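Local coordinates for protein adenine Deaminase (Enterococcus faecalis, PDB 2ICS) that hydrolyses acetyl-(R)-mandelate, though very inefficiently in vitro, as a two-zinc deacetylase of the metallo-dependent hydrolase superfamily, at residues H246-E257 against L343-R351; A267-I275 against V283-L293. One frame throughout, in Å; residues are numbered along the deposited sequence.

Contact 1: residues H246-E257 against L343-R351; sequences HGTDSFNFHVAE and LTDSNGLTR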
loop_
_atom_site.group_PDB
_atom_site.type_symbol
_atom_site.label_atom_id
_atom_site.label_comp_id
_atom_site.label_asym_id
_atom_site.label_seq_id
_atom_site.Cartn_x
_atom_site.Cartn_y
_atom_site.Cartn_z
ATOM N N HIS A 246 -7.781 -2.468 1.587
ATOM C CA HIS A 246 -8.794 -3.311 2.235
ATOM C C HIS A 246 -9.624 -2.622 3.308
ATOM O O HIS A 246 -10.833 -2.440 3.144
ATOM C CB HIS A 246 -8.155 -4.570 2.826
ATOM C CG HIS A 246 -9.153 -5.619 3.221
ATOM N ND1 HIS A 246 -10.141 -5.389 4.155
ATOM C CD2 HIS A 246 -9.329 -6.892 2.794
ATOM C CE1 HIS A 246 -10.882 -6.477 4.285
ATOM N NE2 HIS A 246 -10.411 -7.403 3.471
ATOM N N GLY A 247 -8.980 -2.258 4.414
ATOM C CA GLY A 247 -9.685 -1.575 5.480
ATOM C C GLY A 247 -10.828 -2.342 6.123
ATOM O O GLY A 247 -11.150 -3.473 5.754
ATOM N N THR A 248 -11.444 -1.712 7.111
ATOM C CA THR A 248 -12.548 -2.318 7.826
ATOM C C THR A 248 -13.784 -2.469 6.944
ATOM O O THR A 248 -14.528 -3.434 7.088
ATOM C CB THR A 248 -12.903 -1.482 9.075
ATOM O OG1 THR A 248 -11.752 -1.400 9.923
ATOM C CG2 THR A 248 -14.058 -2.117 9.853
ATOM N N ASP A 249 -13.992 -1.543 6.015
ATOM C CA ASP A 249 -15.172 -1.617 5.158
ATOM C C ASP A 249 -14.945 -1.380 3.674
ATOM O O ASP A 249 -15.893 -1.083 2.954
ATOM C CB ASP A 249 -16.227 -0.622 5.650
ATOM C CG ASP A 249 -16.884 -1.066 6.947
ATOM O OD1 ASP A 249 -17.475 -2.176 6.975
ATOM O OD2 ASP A 249 -16.811 -0.307 7.934
ATOM N N SER A 250 -13.722 -1.548 3.191
ATOM C CA SER A 250 -13.475 -1.259 1.788
ATOM C C SER A 250 -13.112 -2.371 0.810
ATOM O O SER A 250 -12.726 -2.080 -0.327
ATOM C CB SER A 250 -12.440 -0.138 1.707
ATOM O OG SER A 250 -12.889 0.978 2.461
ATOM N N PHE A 251 -13.225 -3.630 1.224
ATOM C CA PHE A 251 -12.919 -4.737 0.317
ATOM C C PHE A 251 -14.023 -5.786 0.298
ATOM O O PHE A 251 -14.357 -6.374 1.321
ATOM C CB PHE A 251 -11.599 -5.417 0.681
ATOM C CG PHE A 251 -11.282 -6.600 -0.192
ATOM C CD1 PHE A 251 -10.902 -6.419 -1.517
ATOM C CD2 PHE A 251 -11.430 -7.900 0.289
ATOM C CE1 PHE A 251 -10.678 -7.514 -2.358
ATOM C CE2 PHE A 251 -11.209 -9.005 -0.541
ATOM C CZ PHE A 251 -10.832 -8.809 -1.870
ATOM N N ASN A 252 -14.560 -6.034 -0.889
ATOM C CA ASN A 252 -15.643 -6.989 -1.070
ATOM C C ASN A 252 -15.213 -8.080 -2.061
ATOM O O ASN A 252 -14.841 -7.784 -3.199
ATOM C CB ASN A 252 -16.883 -6.221 -1.562
ATOM C CG ASN A 252 -18.099 -7.112 -1.774
ATOM O OD1 ASN A 252 -18.161 -7.885 -2.733
ATOM N ND2 ASN A 252 -19.078 -6.998 -0.878
ATOM N N PHE A 253 -15.237 -9.336 -1.610
ATOM C CA PHE A 253 -14.853 -10.480 -2.447
ATOM C C PHE A 253 -15.629 -10.533 -3.759
ATOM O O PHE A 253 -15.046 -10.715 -4.831
ATOM C CB PHE A 253 -15.084 -11.807 -1.711
ATOM C CG PHE A 253 -13.949 -12.225 -0.802
ATOM C CD1 PHE A 253 -12.681 -12.469 -1.313
ATOM C CD2 PHE A 253 -14.173 -12.439 0.551
ATOM C CE1 PHE A 253 -11.655 -12.926 -0.493
ATOM C CE2 PHE A 253 -13.153 -12.899 1.383
ATOM C CZ PHE A 253 -11.894 -13.143 0.858
ATOM N N HIS A 254 -16.946 -10.379 -3.674
ATOM C CA HIS A 254 -17.768 -10.443 -4.872
ATOM C C HIS A 254 -17.329 -9.424 -5.920
ATOM O O HIS A 254 -17.267 -9.730 -7.114
ATOM C CB HIS A 254 -19.239 -10.223 -4.529
ATOM C CG HIS A 254 -20.149 -10.367 -5.707
ATOM N ND1 HIS A 254 -20.302 -11.557 -6.384
ATOM C CD2 HIS A 254 -20.901 -9.455 -6.370
ATOM C CE1 HIS A 254 -21.106 -11.373 -7.416
ATOM N NE2 HIS A 254 -21.482 -10.106 -7.431
ATOM N N VAL A 255 -17.013 -8.216 -5.469
ATOM C CA VAL A 255 -16.588 -7.165 -6.381
ATOM C C VAL A 255 -15.265 -7.513 -7.070
ATOM O O VAL A 255 -15.127 -7.354 -8.287
ATOM C CB VAL A 255 -16.456 -5.822 -5.635
ATOM C CG1 VAL A 255 -15.931 -4.748 -6.574
ATOM C CG2 VAL A 255 -17.819 -5.412 -5.070
ATOM N N ALA A 256 -14.302 -7.989 -6.285
ATOM C CA ALA A 256 -12.989 -8.369 -6.804
ATOM C C ALA A 256 -13.103 -9.541 -7.768
ATOM O O ALA A 256 -12.420 -9.583 -8.798
ATOM C CB ALA A 256 -12.049 -8.738 -5.643
ATOM N N GLU A 257 -13.963 -10.497 -7.428
ATOM C CA GLU A 257 -14.166 -11.670 -8.265
ATOM C C GLU A 257 -14.850 -11.272 -9.559
ATOM O O GLU A 257 -14.467 -11.729 -10.634
ATOM C CB GLU A 257 -14.999 -12.719 -7.522
ATOM C CG GLU A 257 -14.319 -13.249 -6.264
ATOM C CD GLU A 257 -15.240 -14.092 -5.401
ATOM O OE1 GLU A 257 -16.451 -13.784 -5.337
ATOM O OE2 GLU A 257 -14.748 -15.052 -4.768
ATOM N N LEU A 343 -11.082 -16.734 5.364
ATOM C CA LEU A 343 -10.814 -15.329 5.097
ATOM C C LEU A 343 -12.130 -14.586 5.027
ATOM O O LEU A 343 -13.063 -15.029 4.366
ATOM C CB LEU A 343 -10.057 -15.173 3.773
ATOM C CG LEU A 343 -8.715 -15.901 3.649
ATOM C CD1 LEU A 343 -8.209 -15.787 2.219
ATOM C CD2 LEU A 343 -7.709 -15.315 4.612
ATOM N N THR A 344 -12.197 -13.453 5.714
ATOM C CA THR A 344 -13.410 -12.641 5.748
ATOM C C THR A 344 -13.123 -11.250 5.197
ATOM O O THR A 344 -12.113 -10.643 5.545
ATOM C CB THR A 344 -13.917 -12.487 7.195
ATOM O OG1 THR A 344 -13.928 -13.769 7.831
ATOM C CG2 THR A 344 -15.319 -11.906 7.210
ATOM N N ASP A 345 -14.005 -10.738 4.347
ATOM C CA ASP A 345 -13.779 -9.406 3.808
ATOM C C ASP A 345 -14.435 -8.351 4.688
ATOM O O ASP A 345 -14.868 -8.646 5.800
ATOM C CB ASP A 345 -14.288 -9.294 2.365
ATOM C CG ASP A 345 -15.784 -9.508 2.245
ATOM O OD1 ASP A 345 -16.495 -9.452 3.270
ATOM O OD2 ASP A 345 -16.247 -9.717 1.105
ATOM N N SER A 346 -14.508 -7.126 4.181
ATOM C CA SER A 346 -15.076 -6.007 4.925
ATOM C C SER A 346 -16.586 -6.076 5.103
ATOM O O SER A 346 -17.141 -5.388 5.957
ATOM C CB SER A 346 -14.727 -4.687 4.233
ATOM O OG SER A 346 -13.328 -4.547 4.056
ATOM N N ASN A 347 -17.249 -6.898 4.298
ATOM C CA ASN A 347 -18.697 -7.008 4.371
ATOM C C ASN A 347 -19.209 -8.360 4.867
ATOM O O ASN A 347 -20.376 -8.695 4.668
ATOM C CB ASN A 347 -19.296 -6.688 3.003
ATOM C CG ASN A 347 -18.978 -5.273 2.548
ATOM O OD1 ASN A 347 -18.481 -5.060 1.443
ATOM N ND2 ASN A 347 -19.273 -4.296 3.403
ATOM N N GLY A 348 -18.339 -9.136 5.507
ATOM C CA GLY A 348 -18.759 -10.418 6.035
ATOM C C GLY A 348 -18.752 -11.602 5.085
ATOM O O GLY A 348 -19.132 -12.702 5.484
ATOM N N LEU A 349 -18.352 -11.398 3.832
ATOM C CA LEU A 349 -18.293 -12.506 2.884
ATOM C C LEU A 349 -17.099 -13.376 3.281
ATOM O O LEU A 349 -16.046 -12.854 3.644
ATOM C CB LEU A 349 -18.097 -11.995 1.456
ATOM C CG LEU A 349 -19.241 -11.274 0.740
ATOM C CD1 LEU A 349 -19.628 -10.012 1.488
ATOM C CD2 LEU A 349 -18.796 -10.938 -0.670
ATOM N N THR A 350 -17.260 -14.694 3.204
ATOM C CA THR A 350 -16.189 -15.611 3.579
ATOM C C THR A 350 -15.712 -16.483 2.419
ATOM O O THR A 350 -16.480 -16.823 1.519
ATOM C CB THR A 350 -16.637 -16.527 4.741
ATOM O OG1 THR A 350 -16.902 -15.730 5.906
ATOM C CG2 THR A 350 -15.562 -17.553 5.065
ATOM N N ARG A 351 -14.429 -16.829 2.451
ATOM C CA ARG A 351 -13.817 -17.669 1.429
ATOM C C ARG A 351 -12.759 -18.529 2.115
ATOM O O ARG A 351 -12.105 -18.091 3.060
ATOM C CB ARG A 351 -13.161 -16.804 0.342
ATOM C CG ARG A 351 -14.111 -15.872 -0.414
ATOM C CD ARG A 351 -15.113 -16.659 -1.249
ATOM N NE ARG A 351 -15.883 -15.814 -2.162
ATOM C CZ ARG A 351 -16.978 -15.139 -1.828
ATOM N NH1 ARG A 351 -17.451 -15.199 -0.591
ATOM N NH2 ARG A 351 -17.610 -14.409 -2.739
HETATM O O HOH W 1 -16.669 -3.100 0.979
HETATM O O HOH W 2 -18.600 -1.588 3.460
#
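Ser346 and Asp345, in the type I turn Asp345-Gly348 of the hairpin joining strands 331-344 and 350-364, bind the loop that leads into helix 253-261. Ser346 OG donates to Gly247 O (3.0 Å) and accepts from Phe251 N, a double role that suits a small hydroxyl, while Ser346 N donates to Phe251 O. Asp345 divides its carboxylate. Its OD2 takes Phe253 N on the anti lone pair (2.9 Å, 174°), and OD1 closes an Asx turn with Asn347 N and also accepts from Leu349 N on the opposite face, so the same acid holds its own turn and the helix start. Asn252 is the N-cap: OD1 accepts from Val255 N, and ND2 donates almost straight to Asn347 OD1 (3.1 Å, 171°).

Phe253 fills the apolar side, with Phe251 CE2 at one face and Lys292, Val295 and Val296 of helix 286-296 also against it. Arg351 lays CG over the centre of the other face, 3.4 Å from the ring centroid, and the bend at chi2 (-66°) turns its chain toward Glu257. The guanidinium, one face on Phe253 CB, grips Glu257 side-on, Arg351 NE reaching Glu257 OE2 and Arg351 NH2 reaching Glu257 OE1, each at 2.9 Å.

Contact 2: residues A267-I275 against V283-L293; sequences ASISTDIYI and VYDLATTMEKL. With ZN (zinc ion), chain B.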
loop_
_atom_site.group_PDB
_atom_site.type_symbol
_atom_site.label_atom_id
_atom_site.label_comp_id
_atom_site.label_asym_id
_atom_site.label_seq_id
_atom_site.Cartn_x
_atom_site.Cartn_y
_atom_site.Cartn_z
ATOM N N ALA A 267 -4.038 -2.787 -9.407
ATOM C CA ALA A 267 -2.645 -2.521 -9.741
ATOM C C ALA A 267 -1.756 -2.765 -8.529
ATOM O O ALA A 267 -0.612 -3.210 -8.659
ATOM C CB ALA A 267 -2.490 -1.081 -10.220
ATOM N N SER A 268 -2.286 -2.457 -7.350
ATOM C CA SER A 268 -1.539 -2.640 -6.116
ATOM C C SER A 268 -2.440 -3.117 -4.985
ATOM O O SER A 268 -3.626 -2.770 -4.913
ATOM C CB SER A 268 -0.837 -1.333 -5.713
ATOM O OG SER A 268 -1.742 -0.241 -5.673
ATOM N N ILE A 269 -1.850 -3.918 -4.107
ATOM C CA ILE A 269 -2.545 -4.483 -2.967
ATOM C C ILE A 269 -2.072 -3.803 -1.688
ATOM O O ILE A 269 -0.875 -3.747 -1.408
ATOM C CB ILE A 269 -2.283 -6.005 -2.895
ATOM C CG1 ILE A 269 -2.897 -6.682 -4.122
ATOM C CG2 ILE A 269 -2.864 -6.598 -1.614
ATOM C CD1 ILE A 269 -2.533 -8.138 -4.244
ATOM N N SER A 270 -3.021 -3.265 -0.929
ATOM C CA SER A 270 -2.723 -2.582 0.329
ATOM C C SER A 270 -3.778 -2.949 1.368
ATOM O O SER A 270 -4.848 -3.458 1.030
ATOM C CB SER A 270 -2.676 -1.066 0.129
ATOM O OG SER A 270 -3.893 -0.586 -0.410
ATOM N N THR A 271 -3.489 -2.640 2.626
ATOM C CA THR A 271 -4.360 -3.009 3.735
ATOM C C THR A 271 -5.292 -1.988 4.369
ATOM O O THR A 271 -6.345 -2.369 4.886
ATOM C CB THR A 271 -3.517 -3.540 4.894
ATOM O OG1 THR A 271 -2.638 -2.494 5.335
ATOM C CG2 THR A 271 -2.687 -4.745 4.454
ATOM N N ASP A 272 -4.914 -0.712 4.334
ATOM C CA ASP A 272 -5.671 0.340 5.017
ATOM C C ASP A 272 -5.821 -0.158 6.452
ATOM O O ASP A 272 -6.885 -0.095 7.059
ATOM C CB ASP A 272 -7.047 0.582 4.418
ATOM C CG ASP A 272 -7.821 1.647 5.188
ATOM O OD1 ASP A 272 -7.171 2.529 5.783
ATOM O OD2 ASP A 272 -9.068 1.618 5.203
ATOM N N ILE A 273 -4.713 -0.663 6.972
ATOM C CA ILE A 273 -4.646 -1.228 8.308
ATOM C C ILE A 273 -4.385 -0.195 9.405
ATOM O O ILE A 273 -3.737 0.831 9.185
ATOM C CB ILE A 273 -3.515 -2.280 8.353
ATOM C CG1 ILE A 273 -3.564 -3.080 9.647
ATOM C CG2 ILE A 273 -2.149 -1.580 8.237
ATOM C CD1 ILE A 273 -2.568 -4.236 9.658
ATOM N N TYR A 274 -4.924 -0.473 10.584
ATOM C CA TYR A 274 -4.699 0.352 11.763
ATOM C C TYR A 274 -4.960 -0.624 12.906
ATOM O O TYR A 274 -5.556 -1.683 12.684
ATOM C CB TYR A 274 -5.593 1.604 11.781
ATOM C CG TYR A 274 -7.038 1.436 12.159
ATOM C CD1 TYR A 274 -7.501 1.868 13.402
ATOM C CD2 TYR A 274 -7.958 0.916 11.254
ATOM C CE1 TYR A 274 -8.850 1.791 13.730
ATOM C CE2 TYR A 274 -9.308 0.833 11.571
ATOM C CZ TYR A 274 -9.749 1.272 12.808
ATOM O OH TYR A 274 -11.086 1.198 13.122
ATOM N N ILE A 275 -4.499 -0.297 14.107
ATOM C CA ILE A 275 -4.608 -1.224 15.226
ATOM C C ILE A 275 -5.905 -2.018 15.385
ATOM O O ILE A 275 -5.858 -3.221 15.636
ATOM C CB ILE A 275 -4.247 -0.520 16.564
ATOM C CG1 ILE A 275 -3.929 -1.577 17.625
ATOM C CG2 ILE A 275 -5.389 0.380 17.030
ATOM C CD1 ILE A 275 -3.121 -1.050 18.802
ATOM N N VAL A 283 -8.859 -7.228 8.372
ATOM C CA VAL A 283 -7.537 -7.159 7.748
ATOM C C VAL A 283 -6.522 -7.335 8.859
ATOM O O VAL A 283 -6.329 -6.444 9.679
ATOM C CB VAL A 283 -7.298 -5.796 7.054
ATOM C CG1 VAL A 283 -8.007 -4.712 7.796
ATOM C CG2 VAL A 283 -5.798 -5.488 6.987
ATOM N N TYR A 284 -5.862 -8.477 8.895
ATOM C CA TYR A 284 -4.899 -8.721 9.961
ATOM C C TYR A 284 -3.489 -8.265 9.619
ATOM O O TYR A 284 -2.739 -7.832 10.494
ATOM C CB TYR A 284 -4.896 -10.205 10.312
ATOM C CG TYR A 284 -6.222 -10.697 10.850
ATOM C CD1 TYR A 284 -7.259 -11.064 9.992
ATOM C CD2 TYR A 284 -6.440 -10.792 12.227
ATOM C CE1 TYR A 284 -8.486 -11.522 10.497
ATOM C CE2 TYR A 284 -7.651 -11.242 12.739
ATOM C CZ TYR A 284 -8.671 -11.607 11.876
ATOM O OH TYR A 284 -9.867 -12.050 12.401
ATOM N N ASP A 285 -3.139 -8.369 8.340
ATOM C CA ASP A 285 -1.828 -7.971 7.852
ATOM C C ASP A 285 -1.807 -8.015 6.319
ATOM O O ASP A 285 -2.803 -8.365 5.691
ATOM C CB ASP A 285 -0.751 -8.884 8.456
ATOM C CG ASP A 285 -1.082 -10.360 8.312
ATOM O OD1 ASP A 285 -0.588 -11.159 9.129
ATOM O OD2 ASP A 285 -1.822 -10.729 7.382
ATOM N N LEU A 286 -0.682 -7.650 5.714
ATOM C CA LEU A 286 -0.599 -7.645 4.256
ATOM C C LEU A 286 -0.698 -9.065 3.696
ATOM O O LEU A 286 -1.428 -9.307 2.740
ATOM C CB LEU A 286 0.704 -6.982 3.809
ATOM C CG LEU A 286 0.865 -6.746 2.303
ATOM C CD1 LEU A 286 -0.165 -5.732 1.807
ATOM C CD2 LEU A 286 2.273 -6.249 2.034
ATOM N N ALA A 287 0.034 -9.996 4.304
ATOM C CA ALA A 287 0.021 -11.400 3.893
ATOM C C ALA A 287 -1.412 -11.924 3.742
ATOM O O ALA A 287 -1.739 -12.594 2.757
ATOM C CB ALA A 287 0.779 -12.250 4.924
ATOM N N THR A 288 -2.256 -11.605 4.723
ATOM C CA THR A 288 -3.652 -12.029 4.724
ATOM C C THR A 288 -4.431 -11.383 3.578
ATOM O O THR A 288 -5.337 -11.988 3.006
ATOM C CB THR A 288 -4.327 -11.671 6.066
ATOM O OG1 THR A 288 -3.657 -12.354 7.127
ATOM C CG2 THR A 288 -5.793 -12.079 6.069
ATOM N N THR A 289 -4.077 -10.147 3.250
ATOM C CA THR A 289 -4.742 -9.440 2.170
ATOM C C THR A 289 -4.292 -10.077 0.855
ATOM O O THR A 289 -5.080 -10.231 -0.072
ATOM C CB THR A 289 -4.373 -7.944 2.187
ATOM O OG1 THR A 289 -4.615 -7.414 3.496
ATOM C CG2 THR A 289 -5.221 -7.173 1.185
HETATM N N MSE A 290 -3.020 -10.453 0.792
HETATM C CA MSE A 290 -2.466 -11.092 -0.394
HETATM C C MSE A 290 -3.136 -12.456 -0.629
HETATM O O MSE A 290 -3.407 -12.834 -1.770
HETATM C CB MSE A 290 -0.953 -11.263 -0.226
HETATM C CG MSE A 290 -0.196 -9.933 -0.146
HETATM SE SE MSE A 290 1.613 -10.122 0.535
HETATM C CE MSE A 290 2.393 -11.070 -0.953
ATOM N N GLU A 291 -3.404 -13.184 0.455
ATOM C CA GLU A 291 -4.047 -14.487 0.360
ATOM C C GLU A 291 -5.489 -14.327 -0.116
ATOM O O GLU A 291 -6.067 -15.251 -0.687
ATOM C CB GLU A 291 -4.023 -15.198 1.717
ATOM C CG GLU A 291 -2.624 -15.388 2.281
ATOM C CD GLU A 291 -2.636 -15.833 3.725
ATOM O OE1 GLU A 291 -3.604 -15.494 4.437
ATOM O OE2 GLU A 291 -1.673 -16.507 4.152
ATOM N N LYS A 292 -6.074 -13.154 0.120
ATOM C CA LYS A 292 -7.446 -12.915 -0.322
ATOM C C LYS A 292 -7.499 -12.755 -1.839
ATOM O O LYS A 292 -8.409 -13.257 -2.493
ATOM C CB LYS A 292 -8.029 -11.683 0.373
ATOM C CG LYS A 292 -8.300 -11.912 1.858
ATOM C CD LYS A 292 -8.881 -10.679 2.546
ATOM C CE LYS A 292 -9.089 -10.952 4.033
ATOM N NZ LYS A 292 -9.439 -9.734 4.808
ATOM N N LEU A 293 -6.524 -12.060 -2.415
ATOM C CA LEU A 293 -6.520 -11.911 -3.865
ATOM C C LEU A 293 -6.068 -13.207 -4.517
ATOM O O LEU A 293 -6.318 -13.443 -5.697
ATOM C CB LEU A 293 -5.628 -10.746 -4.273
ATOM C CG LEU A 293 -6.463 -9.503 -3.952
ATOM C CD1 LEU A 293 -5.656 -8.493 -3.180
ATOM C CD2 LEU A 293 -7.027 -8.939 -5.244
HETATM ZN ZN ZN B . -7.099 4.692 5.263
HETATM O O HOH W 3 -8.892 4.050 4.608
#
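Thr271, with chi1 at 62°, sets OG1 between its backbone N and carbonyl carbon and swings CG2 onto the start of helix 286-296, where it lies 3.6 Å from Leu286 CA and 3.4 Å from Thr289 OG1. A threonine suits the spot because its two branches serve two sides: the methyl packs on the helix, while the hydroxyl bonds Asp58 of strand 51-61. Thr289 crosses Thr271 at about a right angle. Its own CG2, anti to the backbone N (chi1 -52° for OG1), slides past Ile269 CG2 at 3.7 Å.

The contact follows the loop that carries a zinc ligand of this amidohydrolase TIM barrel across the first turns of the helix. At one end, Ile269 and Leu293 meet tip to tip through their CD1 methyls, though the apparent closeness of the pair is doubtful. Leu286 CD1 comes within 3.8 Å of Ile269 O. At the other end Val283 CG2 rests on Thr271 CB (3.7 Å) and Ile273 CD1 extends to the backbone of Tyr284; these branched residues offer broad hydrocarbon surfaces to a buried joint. Asp285 is the N-cap of the helix, OD2 accepting from Thr288 N at 2.8 Å.

Asp272 turns from this packing to the metal. Its OD1 binds a zinc ion at 2.2 Å, together with His60, His62 and the carboxylated Lys154, and a water completes the shell. Nearby, Ser270 points away from the helix and bonds Asp243. No hydrogen bond joins the two segments, so methyl-rich packing backs one side of the loop while polar bonds and the zinc hold the other, consistent with a firmly placed Asp272 carboxylate.

Contact 2 is the buried one, close to the middle of the chain, whereas contact 1 lies farther out, about 17 Å from the chain centre to its own centre, and is only partly buried. Their chemistry follows: residues 267-275 and 283-293 meet by van der Waals packing, mostly of methyl groups, with no hydrogen bond between them, while 246-257 and 343-351 combine an aromatic centre with hydrogen bonds, a salt bridge and bridging waters. The two still share elements. Helix 286-296 serves both, Lys292 NZ bonding Thr344 O of contact 1, and Gly247 N probably donates to Thr271 O. Both also approach the metal centre: Asp272 binds one zinc, and Ser250 touches His211, a ligand of the other.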